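Local coordinates for protein 6-phosphogluconolactonase (PDB 3NWP) that probably hydrolyses 6-phosphogluconolactone to 6-phosphogluconate in the pentose phosphate pathway, at residues A[22-26]-A[55-61]; A[38-44]-A[129-135]; A[64-70]-A[99-105]. All coordinates share one frame; numbering follows the deposited sequence. Where two conformers were deposited one is given.

The three contacts lie in one alpha/beta fold with a Rossmann-like sheet. Along the chain, interactions 1 (22-26 with 55-61) and 2 (38-44 with 129-135) interlock, their segments alternating, whereas interaction 3 (64-70 with 99-105) follows interaction 1 and falls between the strands of interaction 2. Interactions 2 and 3, centres about 10 Å apart, join parallel strands of the central sheet and meet through strands 39-43 and 66-74 and the Lys38-Asp65 salt bridge. Interaction 1, centred about 13 Å from interaction 2 and 14 Å from interaction 3, packs helix 14-36 against the end of helix 50-58 and the loop after it, and Ile25 ties this helix layer to the sheet at Leu41, Val132 and Val134.

Interaction 1 (A[22-26]-A[55-61]); sequences ASKIA and LLSMKSI
Ala22 and Leu56 bring the backbones of helix 14-36 and helix 50-58 close, with their CA atoms 5.3 Å apart, and the gap widens only a little to 6.7 Å between the CA atoms of Ala26 and Lys59, one helical turn on. Small side chains permit this approach: the methyls of Ala22 and Ala26 both point at the partner segment, one turn apart on the same side of their helix. Ala22 CB meets Leu55 CB at 3.9 Å. Leu56 reaches in between with its CD2 branch, which lies 3.6 Å from Ala22 O, the carbonyl oxygen already engaged by Ala26 N. The same methyl packs on Ile25 CG2 at 3.8 Å, where the two side chains cross at about a right angle. Leu56 is turned off a staggered first torsion (chi1 -93°) to place CD2 there.

Lys59 contributes mainly its aliphatic part. A bend at its second torsion (chi2 -70°) lays the chain alongside the helix, with CG 3.7 Å from Ala26 CB; in the serine conformer described here NZ lies 3.1 Å from Ser23 OG, a hydroxyl that hydrogen-bonds to Gln19 O of the preceding turn. After an inverse gamma turn centred on Ser60, Ile61 turns back to the helix, its CG2 standing 3.7 Å from Ala26 O.

Leu55 extends the helix pairing to Glu18 and Gln19, and, from the loop after helix 50-58, Ile61 continues the contact along helix 14-36 to Leu29 and Gln30. Helix 14-36, leading into strand 39-43, and helix 50-58, which links 39-43 to the parallel strand 66-74, thus pack side by side on one face of the Rossmann-like sheet, where Ile25 rests on Val132, Val134 and Tyr190.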
loop_
_atom_site.group_PDB
_atom_site.type_symbol
_atom_site.label_atom_id
_atom_site.label_comp_id
_atom_site.label_asym_id
_atom_site.label_seq_id
_atom_site.Cartn_x
_atom_site.Cartn_y
_atom_site.Cartn_z
ATOM N N ALA A 22 -9.395 2.478 -10.591
ATOM C CA ALA A 22 -8.785 3.772 -10.938
ATOM C C ALA A 22 -9.781 4.902 -10.790
ATOM O O ALA A 22 -9.438 5.999 -10.286
ATOM C CB ALA A 22 -8.185 3.715 -12.380
ATOM N N SER A 23 -11.005 4.710 -11.279
ATOM C CA SER A 23 -12.027 5.747 -11.126
ATOM C C SER A 23 -12.356 6.049 -9.668
ATOM O O SER A 23 -12.492 7.217 -9.300
ATOM C CB SER A 23 -13.306 5.352 -11.885
ATOM O OG SER A 23 -13.034 5.261 -13.255
ATOM N N LYS A 24 -12.520 5.021 -8.823
ATOM C CA LYS A 24 -12.809 5.224 -7.406
ATOM C C LYS A 24 -11.667 5.981 -6.717
ATOM O O LYS A 24 -11.915 6.907 -5.948
ATOM C CB LYS A 24 -13.095 3.917 -6.684
ATOM C CG LYS A 24 -14.348 3.194 -7.110
ATOM C CD LYS A 24 -15.572 4.017 -6.837
ATOM C CE LYS A 24 -16.857 3.175 -7.125
ATOM N NZ LYS A 24 -18.029 3.904 -6.561
ATOM N N ILE A 25 -10.443 5.613 -6.946
ATOM C CA ILE A 25 -9.298 6.280 -6.342
ATOM C C ILE A 25 -9.225 7.703 -6.805
ATOM O O ILE A 25 -9.084 8.617 -5.950
ATOM C CB ILE A 25 -7.983 5.519 -6.682
ATOM C CG1 ILE A 25 -7.920 4.163 -5.966
ATOM C CG2 ILE A 25 -6.720 6.329 -6.287
ATOM C CD1 ILE A 25 -6.862 3.232 -6.549
ATOM N N ALA A 26 -9.320 7.939 -8.100
ATOM C CA ALA A 26 -9.220 9.301 -8.603
ATOM C C ALA A 26 -10.310 10.217 -7.992
ATOM O O ALA A 26 -10.044 11.354 -7.605
ATOM C CB ALA A 26 -9.219 9.336 -10.172
ATOM N N LEU A 55 -3.518 3.496 -15.794
ATOM C CA LEU A 55 -4.848 4.100 -15.919
ATOM C C LEU A 55 -4.979 5.322 -15.024
ATOM O O LEU A 55 -5.497 6.399 -15.414
ATOM C CB LEU A 55 -5.956 3.119 -15.554
ATOM C CG LEU A 55 -6.202 1.957 -16.484
ATOM C CD1 LEU A 55 -7.426 1.175 -15.959
ATOM C CD2 LEU A 55 -6.458 2.361 -17.956
ATOM N N LEU A 56 -4.483 5.202 -13.789
ATOM C CA LEU A 56 -4.559 6.322 -12.863
ATOM C C LEU A 56 -3.785 7.530 -13.416
ATOM O O LEU A 56 -4.213 8.665 -13.265
ATOM C CB LEU A 56 -3.915 5.964 -11.517
ATOM C CG LEU A 56 -4.785 5.428 -10.454
ATOM C CD1 LEU A 56 -3.882 5.081 -9.224
ATOM C CD2 LEU A 56 -5.923 6.428 -10.022
ATOM N N SER A 57 -2.625 7.278 -14.047
ATOM C CA SER A 57 -1.789 8.322 -14.573
ATOM C C SER A 57 -2.529 9.201 -15.578
ATOM O O SER A 57 -2.113 10.345 -15.766
ATOM C CB SER A 57 -0.512 7.778 -15.183
ATOM O OG SER A 57 -0.706 7.303 -16.509
HETATM N N MSE A 58 -3.559 8.678 -16.229
HETATM C CA MSE A 58 -4.289 9.447 -17.230
HETATM C C MSE A 58 -5.508 10.198 -16.666
HETATM O O MSE A 58 -6.071 11.061 -17.369
HETATM C CB MSE A 58 -4.691 8.549 -18.414
HETATM C CG MSE A 58 -3.533 8.199 -19.326
HETATM SE SE MSE A 58 -2.913 9.718 -20.321
HETATM C CE MSE A 58 -4.089 9.551 -21.863
ATOM N N LYS A 59 -5.907 9.919 -15.405
ATOM C CA LYS A 59 -7.095 10.556 -14.817
ATOM C C LYS A 59 -6.885 12.073 -14.667
ATOM O O LYS A 59 -5.826 12.497 -14.194
ATOM C CB LYS A 59 -7.439 9.925 -13.468
ATOM C CG LYS A 59 -7.918 8.474 -13.546
ATOM C CD LYS A 59 -9.280 8.380 -14.182
ATOM C CE LYS A 59 -9.756 6.925 -14.336
ATOM N NZ LYS A 59 -11.095 6.904 -15.010
ATOM N N SER A 60 -7.892 12.859 -15.062
ATOM C CA SER A 60 -7.831 14.303 -14.984
ATOM C C SER A 60 -8.333 14.803 -13.622
ATOM O O SER A 60 -9.517 15.036 -13.414
ATOM C CB SER A 60 -8.684 14.937 -16.102
ATOM O OG SER A 60 -8.573 16.362 -16.077
ATOM N N ILE A 61 -7.417 14.756 -12.657
ATOM C CA ILE A 61 -7.642 15.334 -11.327
ATOM C C ILE A 61 -6.451 16.255 -11.046
ATOM O O ILE A 61 -5.458 16.293 -11.821
ATOM C CB ILE A 61 -7.781 14.219 -10.229
ATOM C CG1 ILE A 61 -6.525 13.378 -10.100
ATOM C CG2 ILE A 61 -9.033 13.336 -10.517
ATOM C CD1 ILE A 61 -6.427 12.531 -8.723
#

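Interaction 2 (A[38-44]-A[129-135]); sequences KASLVVS and PFDVVVL
A parallel strand pair in the middle of the Rossmann-like sheet joins residues 39-43 to 132-135, with Leu41 beside Val132 and Val42 beside Val133; the short strand axes diverge by 6°. The backbone ladder runs from Val132 N to Ser40 O, then Val42 N to Val132 O at 2.9 Å, then Val134 N to Val42 O.

Before the ladder starts, the Asp131 carboxylate stands in for a backbone acceptor. Its OD2 takes the Ser40 N-H on the anti lone pair, at 2.9 Å and 152°, and also accepts a hydrogen bond from a water 2.7 Å from OD2, which donates as well to Lys38 O. The other oxygen, OD1, forms salt bridges with Arg187 and Arg36, which would be expected to keep this buried acid ionised. Ser40 OG sits at the edge of the Phe130 ring, 3.7 Å from Phe130 CD1; it hydrogen-bonds to Pro127 O and takes a weak bond from Asp131 N.

Strand 39-43 lies between 66-74 and 132-135, so the chain goes out to 101-102 and then returns across 39-43 to begin the second half of the sheet, the reversal of a doubly wound fold. On the face that carries Val42 and Val133, Val42 CG2 makes a CH-pi contact over one face of the Phe130 ring, 3.6 Å from its centroid and almost directly above it. With Val42 CG1 anti to its own nitrogen (chi1 174°), CG2 is the branch left beside that nitrogen, over the ring.

Leu41 and Val132 point the same way on the other face, Leu41 CD1 3.8 Å from Val132 CG1, and helix 14-36 packs there through Ile25 and Gln28. Where the strands end, Ser44 OG donates to a lone pair of Val134 O at 2.7 Å.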
loop_
_atom_site.group_PDB
_atom_site.type_symbol
_atom_site.label_atom_id
_atom_site.label_comp_id
_atom_site.label_asym_id
_atom_site.label_seq_id
_atom_site.Cartn_x
_atom_site.Cartn_y
_atom_site.Cartn_z
ATOM N N LYS A 38 -5.016 19.539 -0.320
ATOM C CA LYS A 38 -3.990 18.595 -0.715
ATOM C C LYS A 38 -4.517 17.221 -0.273
ATOM O O LYS A 38 -5.256 17.124 0.719
ATOM C CB LYS A 38 -2.673 18.847 -0.006
ATOM C CG LYS A 38 -1.944 20.182 -0.376
ATOM C CD LYS A 38 -1.395 20.122 -1.837
ATOM C CE LYS A 38 -0.642 21.360 -2.319
ATOM N NZ LYS A 38 -1.600 22.367 -2.660
ATOM N N ALA A 39 -4.137 16.201 -1.015
ATOM C CA ALA A 39 -4.560 14.846 -0.723
ATOM C C ALA A 39 -3.321 13.981 -0.629
ATOM O O ALA A 39 -2.233 14.396 -0.989
ATOM C CB ALA A 39 -5.479 14.331 -1.812
ATOM N N SER A 40 -3.479 12.785 -0.054
ATOM C CA SER A 40 -2.384 11.826 0.051
ATOM C C SER A 40 -2.839 10.433 -0.357
ATOM O O SER A 40 -3.952 9.979 -0.055
ATOM C CB SER A 40 -1.755 11.808 1.433
ATOM O OG SER A 40 -2.700 11.515 2.416
ATOM N N LEU A 41 -1.955 9.784 -1.111
ATOM C CA LEU A 41 -2.114 8.439 -1.658
ATOM C C LEU A 41 -0.903 7.571 -1.287
ATOM O O LEU A 41 0.249 7.986 -1.469
ATOM C CB LEU A 41 -2.180 8.542 -3.145
ATOM C CG LEU A 41 -2.192 7.258 -3.955
ATOM C CD1 LEU A 41 -3.459 6.414 -3.691
ATOM C CD2 LEU A 41 -2.006 7.529 -5.525
ATOM N N VAL A 42 -1.164 6.368 -0.779
ATOM C CA VAL A 42 -0.129 5.369 -0.525
ATOM C C VAL A 42 -0.398 4.253 -1.490
ATOM O O VAL A 42 -1.522 3.756 -1.618
ATOM C CB VAL A 42 -0.208 4.840 0.899
ATOM C CG1 VAL A 42 0.805 3.676 1.113
ATOM C CG2 VAL A 42 0.000 6.027 1.949
ATOM N N VAL A 43 0.621 3.836 -2.227
ATOM C CA VAL A 43 0.515 2.709 -3.115
ATOM C C VAL A 43 1.514 1.587 -2.775
ATOM O O VAL A 43 2.577 1.854 -2.174
ATOM C CB VAL A 43 0.687 3.089 -4.583
ATOM C CG1 VAL A 43 -0.459 4.096 -4.994
ATOM C CG2 VAL A 43 2.094 3.742 -4.888
ATOM N N SER A 44 1.192 0.375 -3.222
ATOM C CA SER A 44 2.031 -0.779 -3.066
ATOM C C SER A 44 2.646 -1.220 -4.392
ATOM O O SER A 44 2.188 -0.829 -5.469
ATOM C CB SER A 44 1.231 -1.923 -2.422
ATOM O OG SER A 44 0.717 -1.550 -1.147
ATOM N N PRO A 129 -4.924 12.086 8.225
ATOM C CA PRO A 129 -4.913 10.725 7.682
ATOM C C PRO A 129 -4.728 10.621 6.185
ATOM O O PRO A 129 -5.145 11.502 5.438
ATOM C CB PRO A 129 -6.278 10.164 8.050
ATOM C CG PRO A 129 -7.074 11.290 8.392
ATOM C CD PRO A 129 -6.215 12.364 8.875
ATOM N N PHE A 130 -4.130 9.528 5.727
ATOM C CA PHE A 130 -3.992 9.291 4.329
ATOM C C PHE A 130 -5.371 9.195 3.694
ATOM O O PHE A 130 -6.251 8.516 4.225
ATOM C CB PHE A 130 -3.222 8.011 4.025
ATOM C CG PHE A 130 -1.812 7.957 4.559
ATOM C CD1 PHE A 130 -0.862 8.889 4.192
ATOM C CD2 PHE A 130 -1.422 6.901 5.321
ATOM C CE1 PHE A 130 0.443 8.807 4.682
ATOM C CE2 PHE A 130 -0.095 6.807 5.798
ATOM C CZ PHE A 130 0.807 7.759 5.449
ATOM N N ASP A 131 -5.569 9.814 2.535
ATOM C CA ASP A 131 -6.896 9.757 1.928
ATOM C C ASP A 131 -7.207 8.401 1.313
ATOM O O ASP A 131 -8.330 7.872 1.451
ATOM C CB ASP A 131 -7.055 10.844 0.900
ATOM C CG ASP A 131 -6.961 12.221 1.561
ATOM O OD1 ASP A 131 -7.812 12.507 2.450
ATOM O OD2 ASP A 131 -5.983 12.960 1.315
ATOM N N VAL A 132 -6.223 7.822 0.628
ATOM C CA VAL A 132 -6.393 6.516 -0.036
ATOM C C VAL A 132 -5.111 5.683 0.148
ATOM O O VAL A 132 -3.995 6.204 -0.070
ATOM C CB VAL A 132 -6.656 6.676 -1.524
ATOM C CG1 VAL A 132 -6.754 5.283 -2.189
ATOM C CG2 VAL A 132 -7.954 7.442 -1.797
ATOM N N VAL A 133 -5.261 4.456 0.602
ATOM C CA VAL A 133 -4.163 3.485 0.692
ATOM C C VAL A 133 -4.511 2.305 -0.155
ATOM O O VAL A 133 -5.591 1.711 -0.012
ATOM C CB VAL A 133 -3.982 3.030 2.136
ATOM C CG1 VAL A 133 -2.928 1.901 2.269
ATOM C CG2 VAL A 133 -3.601 4.212 3.032
ATOM N N VAL A 134 -3.600 1.893 -1.039
ATOM C CA VAL A 134 -3.781 0.745 -1.930
ATOM C C VAL A 134 -2.768 -0.312 -1.504
ATOM O O VAL A 134 -1.557 -0.077 -1.527
ATOM C CB VAL A 134 -3.588 1.094 -3.393
ATOM C CG1 VAL A 134 -3.996 -0.142 -4.267
ATOM C CG2 VAL A 134 -4.404 2.352 -3.777
ATOM N N LEU A 135 -3.290 -1.448 -1.041
ATOM C CA LEU A 135 -2.527 -2.568 -0.558
ATOM C C LEU A 135 -2.539 -3.797 -1.495
ATOM O O LEU A 135 -3.497 -3.978 -2.285
ATOM C CB LEU A 135 -3.017 -2.984 0.852
ATOM C CG LEU A 135 -2.940 -1.923 1.948
ATOM C CD1 LEU A 135 -3.475 -2.615 3.262
ATOM C CD2 LEU A 135 -1.466 -1.502 2.125
HETATM O O HOH W 1 -6.258 15.314 2.576
#

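Interaction 3 (A[64-70]-A[99-105]); sequences SDVYITL and NAKFRGL
The Tyr67 ring has the aliphatic chain of Lys101 over one face, in the lysine conformer described here: CD lies 4.0 Å from the ring centroid, displaced toward the hydroxyl end, in a CH-pi contact between side chains that run the same way. Phe102, on the opposite face of the sheet, is instead met at its ring edge by Ile68 CG2, 4.0 Å from CD1, and by Leu70 CD2, which approaches CE1. Its CG stands anti to the backbone nitrogen (chi1 173°), which brings CD1 within 3.4 Å of Ile68 O. Ile68 also, in the alanine conformer described here, reaches back with CD1 to the Ala100 methyl.

Between these two layers of side chains, two parallel strands pair. Lys101 N donates to Val66 O at 2.8 Å, Ile68 N to Lys101 O, and Arg103 N to Ile68 O at 2.9 Å. Past the ladder, Thr69 OG1 grips Arg103 O at 2.7 Å. The bent end of Lys101 turns NZ back to Ser64 O, 2.9 Å away.

An alanine in place of Phe102 is likely to leave Ile68 CG2 and Leu70 CD2 without their aromatic neighbour and to open a gap beneath the helix above.

That helix is 84-91, the connection of this beta-alpha-beta unit, and its Glu85, Val88 and Arg89 rest on Phe102. Leu70 touches Val88 as well. On its other side strand 66-74 hydrogen-bonds to strand 39-43, while Tyr67 meets Phe126 edge-to-face.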
loop_
_atom_site.group_PDB
_atom_site.type_symbol
_atom_site.label_atom_id
_atom_site.label_comp_id
_atom_site.label_asym_id
_atom_site.label_seq_id
_atom_site.Cartn_x
_atom_site.Cartn_y
_atom_site.Cartn_z
ATOM N N SER A 64 -1.188 17.647 -8.955
ATOM C CA SER A 64 -0.142 18.458 -8.339
ATOM C C SER A 64 -0.416 18.782 -6.872
ATOM O O SER A 64 0.480 19.205 -6.142
ATOM C CB SER A 64 0.139 19.753 -9.170
ATOM O OG SER A 64 -0.986 20.625 -9.200
ATOM N N ASP A 65 -1.636 18.541 -6.437
ATOM C CA ASP A 65 -2.055 18.731 -5.062
ATOM C C ASP A 65 -2.170 17.352 -4.372
ATOM O O ASP A 65 -2.727 17.289 -3.270
ATOM C CB ASP A 65 -3.369 19.455 -4.996
ATOM C CG ASP A 65 -3.274 20.876 -5.569
ATOM O OD1 ASP A 65 -2.354 21.574 -5.114
ATOM O OD2 ASP A 65 -4.124 21.254 -6.393
ATOM N N VAL A 66 -1.613 16.304 -4.982
ATOM C CA VAL A 66 -1.647 14.926 -4.388
ATOM C C VAL A 66 -0.242 14.546 -4.017
ATOM O O VAL A 66 0.685 14.566 -4.874
ATOM C CB VAL A 66 -2.261 13.883 -5.347
ATOM C CG1 VAL A 66 -2.234 12.457 -4.669
ATOM C CG2 VAL A 66 -3.662 14.294 -5.806
ATOM N N TYR A 67 -0.042 14.169 -2.748
ATOM C CA TYR A 67 1.201 13.634 -2.247
ATOM C C TYR A 67 1.143 12.129 -2.305
ATOM O O TYR A 67 0.137 11.540 -1.900
ATOM C CB TYR A 67 1.422 14.070 -0.800
ATOM C CG TYR A 67 1.736 15.512 -0.608
ATOM C CD1 TYR A 67 0.747 16.464 -0.644
ATOM C CD2 TYR A 67 3.026 15.897 -0.239
ATOM C CE1 TYR A 67 1.041 17.821 -0.423
ATOM C CE2 TYR A 67 3.323 17.238 -0.008
ATOM C CZ TYR A 67 2.321 18.185 -0.112
ATOM O OH TYR A 67 2.575 19.522 0.107
ATOM N N ILE A 68 2.184 11.481 -2.846
ATOM C CA ILE A 68 2.183 10.048 -3.018
ATOM C C ILE A 68 3.399 9.413 -2.381
ATOM O O ILE A 68 4.497 9.950 -2.446
ATOM C CB ILE A 68 2.186 9.663 -4.502
ATOM C CG1 ILE A 68 1.047 10.355 -5.260
ATOM C CG2 ILE A 68 2.101 8.127 -4.621
ATOM C CD1 ILE A 68 1.009 10.053 -6.786
ATOM N N THR A 69 3.198 8.316 -1.654
ATOM C CA THR A 69 4.308 7.548 -1.132
ATOM C C THR A 69 4.011 6.044 -1.239
ATOM O O THR A 69 2.993 5.633 -1.809
ATOM C CB THR A 69 4.714 7.986 0.291
ATOM O OG1 THR A 69 6.023 7.453 0.605
ATOM C CG2 THR A 69 3.708 7.584 1.380
ATOM N N LEU A 70 4.918 5.225 -0.724
ATOM C CA LEU A 70 4.897 3.783 -0.815
ATOM C C LEU A 70 4.487 3.140 0.500
ATOM O O LEU A 70 4.840 3.622 1.599
ATOM C CB LEU A 70 6.326 3.279 -1.152
ATOM C CG LEU A 70 6.964 3.867 -2.415
ATOM C CD1 LEU A 70 8.430 3.429 -2.556
ATOM C CD2 LEU A 70 6.145 3.455 -3.642
ATOM N N ASN A 99 2.416 15.305 -12.520
ATOM C CA ASN A 99 2.304 16.503 -11.740
ATOM C C ASN A 99 2.266 16.291 -10.190
ATOM O O ASN A 99 2.463 17.208 -9.371
ATOM C CB ASN A 99 1.054 17.276 -12.230
ATOM C CG ASN A 99 1.201 17.826 -13.623
ATOM O OD1 ASN A 99 1.992 18.742 -13.872
ATOM N ND2 ASN A 99 0.426 17.286 -14.555
ATOM N N ALA A 100 2.038 15.040 -9.790
ATOM C CA ALA A 100 1.936 14.725 -8.380
ATOM C C ALA A 100 3.240 14.872 -7.620
ATOM O O ALA A 100 4.327 14.939 -8.226
ATOM C CB ALA A 100 1.369 13.317 -8.199
ATOM N N LYS A 101 3.124 14.926 -6.295
ATOM C CA LYS A 101 4.280 15.105 -5.403
ATOM C C LYS A 101 4.645 13.801 -4.686
ATOM O O LYS A 101 4.116 13.503 -3.627
ATOM C CB LYS A 101 3.948 16.158 -4.330
ATOM C CG LYS A 101 3.826 17.603 -4.814
ATOM C CD LYS A 101 3.385 18.555 -3.666
ATOM C CE LYS A 101 3.630 20.043 -4.005
ATOM N NZ LYS A 101 2.985 20.450 -5.295
ATOM N N PHE A 102 5.581 13.054 -5.257
ATOM C CA PHE A 102 5.972 11.721 -4.810
ATOM C C PHE A 102 7.191 11.792 -3.879
ATOM O O PHE A 102 8.155 12.532 -4.146
ATOM C CB PHE A 102 6.311 10.829 -6.001
ATOM C CG PHE A 102 6.865 9.502 -5.615
ATOM C CD1 PHE A 102 6.043 8.504 -5.150
ATOM C CD2 PHE A 102 8.220 9.238 -5.659
ATOM C CE1 PHE A 102 6.539 7.270 -4.756
ATOM C CE2 PHE A 102 8.724 7.980 -5.257
ATOM C CZ PHE A 102 7.896 6.997 -4.849
ATOM N N ARG A 103 7.162 11.014 -2.798
ATOM C CA ARG A 103 8.335 10.794 -1.959
ATOM C C ARG A 103 8.522 9.321 -1.727
ATOM O O ARG A 103 7.585 8.654 -1.267
ATOM C CB ARG A 103 8.144 11.482 -0.614
ATOM C CG ARG A 103 9.422 11.428 0.253
ATOM C CD ARG A 103 10.317 12.593 -0.018
ATOM N NE ARG A 103 9.778 13.775 0.636
ATOM C CZ ARG A 103 10.310 14.988 0.560
ATOM N NH1 ARG A 103 11.405 15.205 -0.166
ATOM N NH2 ARG A 103 9.730 15.992 1.210
ATOM N N GLY A 104 9.688 8.770 -2.086
ATOM C CA GLY A 104 9.969 7.385 -1.811
ATOM C C GLY A 104 10.442 7.222 -0.376
ATOM O O GLY A 104 10.455 8.174 0.417
ATOM N N LEU A 105 10.822 5.995 -0.072
ATOM C CA LEU A 105 11.327 5.630 1.251
ATOM C C LEU A 105 12.831 5.379 1.269
ATOM O O LEU A 105 13.447 5.536 2.328
ATOM C CB LEU A 105 10.602 4.420 1.782
ATOM C CG LEU A 105 9.077 4.532 1.874
ATOM C CD1 LEU A 105 8.383 3.250 2.342
ATOM C CD2 LEU A 105 8.678 5.614 2.833
#